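Local coordinates for protein congerin-1 (Conger myriaster, PDB 1C1L) that binds beta-galactosides such as lactose as a homodimeric galectin, although its physiological role in the conger eel is not yet known, at residues 12-26 against 82-96. Numbering follows the deposited sequence.
Sequences FTVGKFLTVGGFINN and LSAGQYFEITLSYDI
The hydroxyl of Y94 donates to the carbonyl of F12, OH to O 2.8 Å; F12 O lies in the plane of the Y94 ring, at its edge, while the hydroxyl is tilted 30° from the carbonyl plane of F12. The same tyrosine sets its edge against the face of F12: CE1 lies over the ring centre, with the planes at 81°, a T-shaped pair. L18 CB sits over the opposite face, toward its rim. Because CG of Y94 sits between its backbone N and carbonyl carbon (chi1 64°), the ring lies across the 13-16 turn, where V14 CG2 meets Y94 CE2 at 3.7 Å. A water accepts from Y94 N and lies 2.8 Å from K16 O, bridging turn and strand beside a weak direct bond from G15 N to Y94 O.

Strands 18-24 and 87-94 run antiparallel, with paired backbone bonds at L18-L92, V20-I90 and G22-F88. On one face T19 OG1 and T91 OG1 share a hydrogen bond of 2.8 Å. Farther along that face, Y87 OH donates to the anti lone pair of E89 OE2 and lies above G21, whose lack of a side chain makes room for it; the ring edge of Y87 meets the face of F23. On the other face the F88 ring lies over the backbone of G21 and G22, CE1 3.4 Å from G22 C, while I24 CG1 packs against its CD1. I90 and L92 also reach strand 41-52 of the opposite sheet, filling the core of the galectin beta-sandwich. The inner face is thus apolar, whereas the outer face carries the T19-T91 and Y87-E89 hydrogen bonds beside the F23 ring.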
loop_
_atom_site.group_PDB
_atom_site.type_symbol
_atom_site.label_atom_id
_atom_site.label_comp_id
_atom_site.label_asym_id
_atom_site.label_seq_id
_atom_site.Cartn_x
_atom_site.Cartn_y
_atom_site.Cartn_z
ATOM N N PHE A 12 9.332 -3.905 3.484
ATOM C CA PHE A 12 10.219 -2.780 3.287
ATOM C C PHE A 12 11.491 -3.082 4.066
ATOM O O PHE A 12 11.617 -2.783 5.256
ATOM C CB PHE A 12 9.512 -1.500 3.781
ATOM C CG PHE A 12 10.307 -0.226 3.525
ATOM C CD1 PHE A 12 11.158 -0.133 2.425
ATOM C CD2 PHE A 12 10.194 0.851 4.404
ATOM C CE1 PHE A 12 11.899 1.022 2.194
ATOM C CE2 PHE A 12 10.936 2.011 4.171
ATOM C CZ PHE A 12 11.788 2.098 3.069
ATOM N N THR A 13 12.396 -3.778 3.389
ATOM C CA THR A 13 13.672 -4.170 3.977
ATOM C C THR A 13 14.773 -3.334 3.354
ATOM O O THR A 13 14.517 -2.581 2.401
ATOM C CB THR A 13 13.951 -5.673 3.710
ATOM O OG1 THR A 13 13.873 -5.883 2.299
ATOM C CG2 THR A 13 12.955 -6.572 4.433
ATOM N N VAL A 14 16.012 -3.467 3.842
ATOM C CA VAL A 14 17.142 -2.784 3.244
ATOM C C VAL A 14 17.225 -3.099 1.749
ATOM O O VAL A 14 17.089 -4.248 1.320
ATOM C CB VAL A 14 18.423 -3.238 3.986
ATOM C CG1 VAL A 14 19.668 -2.866 3.183
ATOM C CG2 VAL A 14 18.466 -2.574 5.357
ATOM N N GLY A 15 17.378 -2.036 0.963
ATOM C CA GLY A 15 17.532 -2.143 -0.476
ATOM C C GLY A 15 16.235 -1.977 -1.258
ATOM O O GLY A 15 16.296 -1.845 -2.475
ATOM N N LYS A 16 15.054 -1.988 -0.637
ATOM C CA LYS A 16 13.785 -1.801 -1.329
ATOM C C LYS A 16 13.495 -0.309 -1.399
ATOM O O LYS A 16 14.000 0.460 -0.564
ATOM C CB LYS A 16 12.652 -2.492 -0.571
ATOM C CG LYS A 16 12.836 -3.974 -0.317
ATOM C CD LYS A 16 12.802 -4.737 -1.624
ATOM C CE LYS A 16 13.013 -6.201 -1.363
ATOM N NZ LYS A 16 12.983 -6.961 -2.599
ATOM N N PHE A 17 12.675 0.132 -2.334
ATOM C CA PHE A 17 12.317 1.525 -2.510
ATOM C C PHE A 17 10.835 1.622 -2.269
ATOM O O PHE A 17 10.031 1.041 -2.996
ATOM C CB PHE A 17 12.633 1.997 -3.927
ATOM C CG PHE A 17 14.135 2.046 -4.119
ATOM C CD1 PHE A 17 14.839 0.874 -4.405
ATOM C CD2 PHE A 17 14.825 3.246 -3.951
ATOM C CE1 PHE A 17 16.227 0.900 -4.509
ATOM C CE2 PHE A 17 16.212 3.266 -4.060
ATOM C CZ PHE A 17 16.912 2.094 -4.336
ATOM N N LEU A 18 10.456 2.338 -1.227
ATOM C CA LEU A 18 9.070 2.578 -0.891
ATOM C C LEU A 18 8.672 3.967 -1.384
ATOM O O LEU A 18 9.298 4.958 -0.997
ATOM C CB LEU A 18 8.882 2.496 0.619
ATOM C CG LEU A 18 7.506 2.815 1.180
ATOM C CD1 LEU A 18 6.554 1.698 0.798
ATOM C CD2 LEU A 18 7.563 2.944 2.689
ATOM N N THR A 19 7.706 4.110 -2.274
ATOM C CA THR A 19 7.244 5.418 -2.708
ATOM C C THR A 19 5.884 5.658 -2.086
ATOM O O THR A 19 5.035 4.765 -2.112
ATOM C CB THR A 19 7.128 5.473 -4.241
ATOM O OG1 THR A 19 8.453 5.298 -4.722
ATOM C CG2 THR A 19 6.561 6.777 -4.794
ATOM N N VAL A 20 5.683 6.830 -1.490
ATOM C CA VAL A 20 4.383 7.220 -1.004
ATOM C C VAL A 20 3.944 8.375 -1.900
ATOM O O VAL A 20 4.759 9.225 -2.301
ATOM C CB VAL A 20 4.453 7.666 0.487
ATOM C CG1 VAL A 20 4.736 6.438 1.341
ATOM C CG2 VAL A 20 5.547 8.698 0.723
ATOM N N GLY A 21 2.678 8.392 -2.281
ATOM C CA GLY A 21 2.128 9.450 -3.102
ATOM C C GLY A 21 0.810 9.895 -2.505
ATOM O O GLY A 21 0.145 9.136 -1.781
ATOM N N GLY A 22 0.409 11.114 -2.793
ATOM C CA GLY A 22 -0.845 11.609 -2.290
ATOM C C GLY A 22 -1.023 13.070 -2.635
ATOM O O GLY A 22 -0.314 13.601 -3.488
ATOM N N PHE A 23 -1.952 13.719 -1.957
ATOM C CA PHE A 23 -2.257 15.118 -2.223
ATOM C C PHE A 23 -2.143 15.912 -0.944
ATOM O O PHE A 23 -2.646 15.478 0.084
ATOM C CB PHE A 23 -3.682 15.270 -2.762
ATOM C CG PHE A 23 -3.801 14.727 -4.172
ATOM C CD1 PHE A 23 -3.534 15.554 -5.259
ATOM C CD2 PHE A 23 -4.139 13.387 -4.367
ATOM C CE1 PHE A 23 -3.608 15.033 -6.550
ATOM C CE2 PHE A 23 -4.206 12.875 -5.660
ATOM C CZ PHE A 23 -3.938 13.693 -6.752
ATOM N N ILE A 24 -1.455 17.043 -0.984
ATOM C CA ILE A 24 -1.355 17.908 0.177
ATOM C C ILE A 24 -2.652 18.709 0.229
ATOM O O ILE A 24 -3.168 19.121 -0.817
ATOM C CB ILE A 24 -0.124 18.830 0.017
ATOM C CG1 ILE A 24 1.141 17.989 -0.069
ATOM C CG2 ILE A 24 -0.005 19.765 1.205
ATOM C CD1 ILE A 24 2.290 18.707 -0.797
ATOM N N ASN A 25 -3.207 18.945 1.400
ATOM C CA ASN A 25 -4.412 19.749 1.533
ATOM C C ASN A 25 -4.161 21.174 1.085
ATOM O O ASN A 25 -3.024 21.659 0.991
ATOM C CB ASN A 25 -4.902 19.874 2.962
ATOM C CG ASN A 25 -5.348 18.585 3.616
ATOM O OD1 ASN A 25 -5.417 17.528 3.003
ATOM N ND2 ASN A 25 -5.647 18.581 4.900
ATOM N N ASN A 26 -5.233 21.864 0.762
ATOM C CA ASN A 26 -5.136 23.308 0.571
ATOM C C ASN A 26 -5.010 23.902 1.963
ATOM O O ASN A 26 -5.375 23.263 2.956
ATOM C CB ASN A 26 -6.374 23.856 -0.090
ATOM C CG ASN A 26 -6.588 23.238 -1.461
ATOM O OD1 ASN A 26 -7.691 22.823 -1.786
ATOM N ND2 ASN A 26 -5.581 23.101 -2.296
ATOM N N LEU A 82 7.638 21.317 -2.045
ATOM C CA LEU A 82 6.238 20.940 -2.185
ATOM C C LEU A 82 5.351 22.175 -2.057
ATOM O O LEU A 82 5.754 23.200 -1.495
ATOM C CB LEU A 82 5.859 19.885 -1.128
ATOM C CG LEU A 82 6.660 18.571 -1.080
ATOM C CD1 LEU A 82 5.986 17.605 -0.113
ATOM C CD2 LEU A 82 6.712 17.918 -2.458
ATOM N N SER A 83 4.121 22.049 -2.534
ATOM C CA SER A 83 3.167 23.129 -2.561
ATOM C C SER A 83 1.821 22.620 -2.099
ATOM O O SER A 83 1.421 21.474 -2.327
ATOM C CB SER A 83 3.038 23.666 -3.981
ATOM O OG SER A 83 4.300 23.852 -4.609
ATOM N N ALA A 84 1.094 23.510 -1.443
ATOM C CA ALA A 84 -0.254 23.258 -0.965
ATOM C C ALA A 84 -1.125 22.802 -2.123
ATOM O O ALA A 84 -0.958 23.322 -3.232
ATOM C CB ALA A 84 -0.864 24.522 -0.428
ATOM N N GLY A 85 -2.025 21.849 -1.867
ATOM C CA GLY A 85 -2.963 21.363 -2.863
ATOM C C GLY A 85 -2.375 20.470 -3.952
ATOM O O GLY A 85 -3.113 20.018 -4.835
ATOM N N GLN A 86 -1.075 20.183 -3.938
ATOM C CA GLN A 86 -0.453 19.424 -5.010
ATOM C C GLN A 86 -0.341 17.941 -4.697
ATOM O O GLN A 86 -0.324 17.496 -3.564
ATOM C CB GLN A 86 0.982 19.963 -5.321
ATOM C CG GLN A 86 2.135 19.446 -4.418
ATOM C CD GLN A 86 3.591 19.551 -4.872
ATOM O OE1 GLN A 86 4.187 20.618 -4.865
ATOM N NE2 GLN A 86 4.309 18.508 -5.251
ATOM N N TYR A 87 -0.140 17.203 -5.800
ATOM C CA TYR A 87 0.173 15.793 -5.716
ATOM C C TYR A 87 1.655 15.712 -5.322
ATOM O O TYR A 87 2.454 16.515 -5.809
ATOM C CB TYR A 87 -0.010 15.143 -7.105
ATOM C CG TYR A 87 0.418 13.682 -7.098
ATOM C CD1 TYR A 87 -0.391 12.743 -6.468
ATOM C CD2 TYR A 87 1.635 13.303 -7.672
ATOM C CE1 TYR A 87 0.013 11.418 -6.400
ATOM C CE2 TYR A 87 2.041 11.973 -7.606
ATOM C CZ TYR A 87 1.220 11.045 -6.967
ATOM O OH TYR A 87 1.583 9.720 -6.895
ATOM N N PHE A 88 2.097 14.789 -4.465
ATOM C CA PHE A 88 3.502 14.632 -4.129
ATOM C C PHE A 88 3.829 13.143 -4.185
ATOM O O PHE A 88 2.940 12.290 -4.070
ATOM C CB PHE A 88 3.815 15.150 -2.695
ATOM C CG PHE A 88 3.194 14.317 -1.581
ATOM C CD1 PHE A 88 1.875 14.562 -1.190
ATOM C CD2 PHE A 88 3.915 13.259 -0.999
ATOM C CE1 PHE A 88 1.276 13.747 -0.232
ATOM C CE2 PHE A 88 3.308 12.449 -0.046
ATOM C CZ PHE A 88 1.986 12.688 0.336
ATOM N N GLU A 89 5.113 12.848 -4.339
ATOM C CA GLU A 89 5.647 11.501 -4.192
ATOM C C GLU A 89 6.983 11.637 -3.492
ATOM O O GLU A 89 7.782 12.541 -3.817
ATOM C CB GLU A 89 5.968 10.792 -5.485
ATOM C CG GLU A 89 4.739 10.174 -6.092
ATOM C CD GLU A 89 4.916 9.495 -7.441
ATOM O OE1 GLU A 89 6.041 9.316 -7.908
ATOM O OE2 GLU A 89 3.911 9.134 -8.038
ATOM N N ILE A 90 7.209 10.779 -2.518
ATOM C CA ILE A 90 8.473 10.719 -1.815
ATOM C C ILE A 90 8.886 9.249 -1.799
ATOM O O ILE A 90 8.091 8.377 -1.432
ATOM C CB ILE A 90 8.300 11.275 -0.377
ATOM C CG1 ILE A 90 7.881 12.741 -0.393
ATOM C CG2 ILE A 90 9.631 11.106 0.349
ATOM C CD1 ILE A 90 7.360 13.184 0.988
ATOM N N THR A 91 10.111 8.954 -2.205
ATOM C CA THR A 91 10.648 7.604 -2.171
ATOM C C THR A 91 11.692 7.497 -1.071
ATOM O O THR A 91 12.617 8.310 -0.953
ATOM C CB THR A 91 11.310 7.234 -3.502
ATOM O OG1 THR A 91 10.303 7.375 -4.487
ATOM C CG2 THR A 91 11.912 5.820 -3.502
ATOM N N LEU A 92 11.564 6.433 -0.300
ATOM C CA LEU A 92 12.444 6.154 0.807
ATOM C C LEU A 92 13.130 4.817 0.583
ATOM O O LEU A 92 12.519 3.850 0.117
ATOM C CB LEU A 92 11.679 6.043 2.112
ATOM C CG LEU A 92 10.652 7.063 2.573
ATOM C CD1 LEU A 92 10.003 6.610 3.867
ATOM C CD2 LEU A 92 11.351 8.380 2.835
ATOM N N SER A 93 14.403 4.768 0.906
ATOM C CA SER A 93 15.143 3.534 0.963
ATOM C C SER A 93 16.105 3.705 2.132
ATOM O O SER A 93 16.249 4.808 2.687
ATOM C CB SER A 93 15.893 3.295 -0.353
ATOM O OG SER A 93 16.773 4.338 -0.759
ATOM N N TYR A 94 16.757 2.645 2.572
ATOM C CA TYR A 94 17.671 2.745 3.683
ATOM C C TYR A 94 18.639 1.583 3.704
ATOM O O TYR A 94 18.429 0.553 3.052
ATOM C CB TYR A 94 16.886 2.781 4.999
ATOM C CG TYR A 94 16.070 1.545 5.346
ATOM C CD1 TYR A 94 14.838 1.285 4.731
ATOM C CD2 TYR A 94 16.564 0.695 6.327
ATOM C CE1 TYR A 94 14.100 0.165 5.120
ATOM C CE2 TYR A 94 15.832 -0.420 6.719
ATOM C CZ TYR A 94 14.607 -0.671 6.114
ATOM O OH TYR A 94 13.879 -1.740 6.572
ATOM N N ASP A 95 19.747 1.774 4.386
ATOM C CA ASP A 95 20.616 0.661 4.690
ATOM C C ASP A 95 20.781 0.692 6.210
ATOM O O ASP A 95 20.131 1.513 6.866
ATOM C CB ASP A 95 21.940 0.824 3.930
ATOM C CG ASP A 95 22.704 2.126 4.087
ATOM O OD1 ASP A 95 22.748 2.707 5.167
ATOM O OD2 ASP A 95 23.286 2.541 3.101
ATOM N N ILE A 96 21.716 -0.056 6.806
ATOM C CA ILE A 96 21.855 -0.127 8.257
ATOM C C ILE A 96 22.318 1.209 8.855
ATOM O O ILE A 96 22.080 1.473 10.032
ATOM C CB ILE A 96 22.849 -1.328 8.582
ATOM C CG1 ILE A 96 22.904 -1.651 10.076
ATOM C CG2 ILE A 96 24.255 -0.960 8.161
ATOM C CD1 ILE A 96 21.725 -2.476 10.598
HETATM O O HOH W 1 15.515 0.191 1.716
#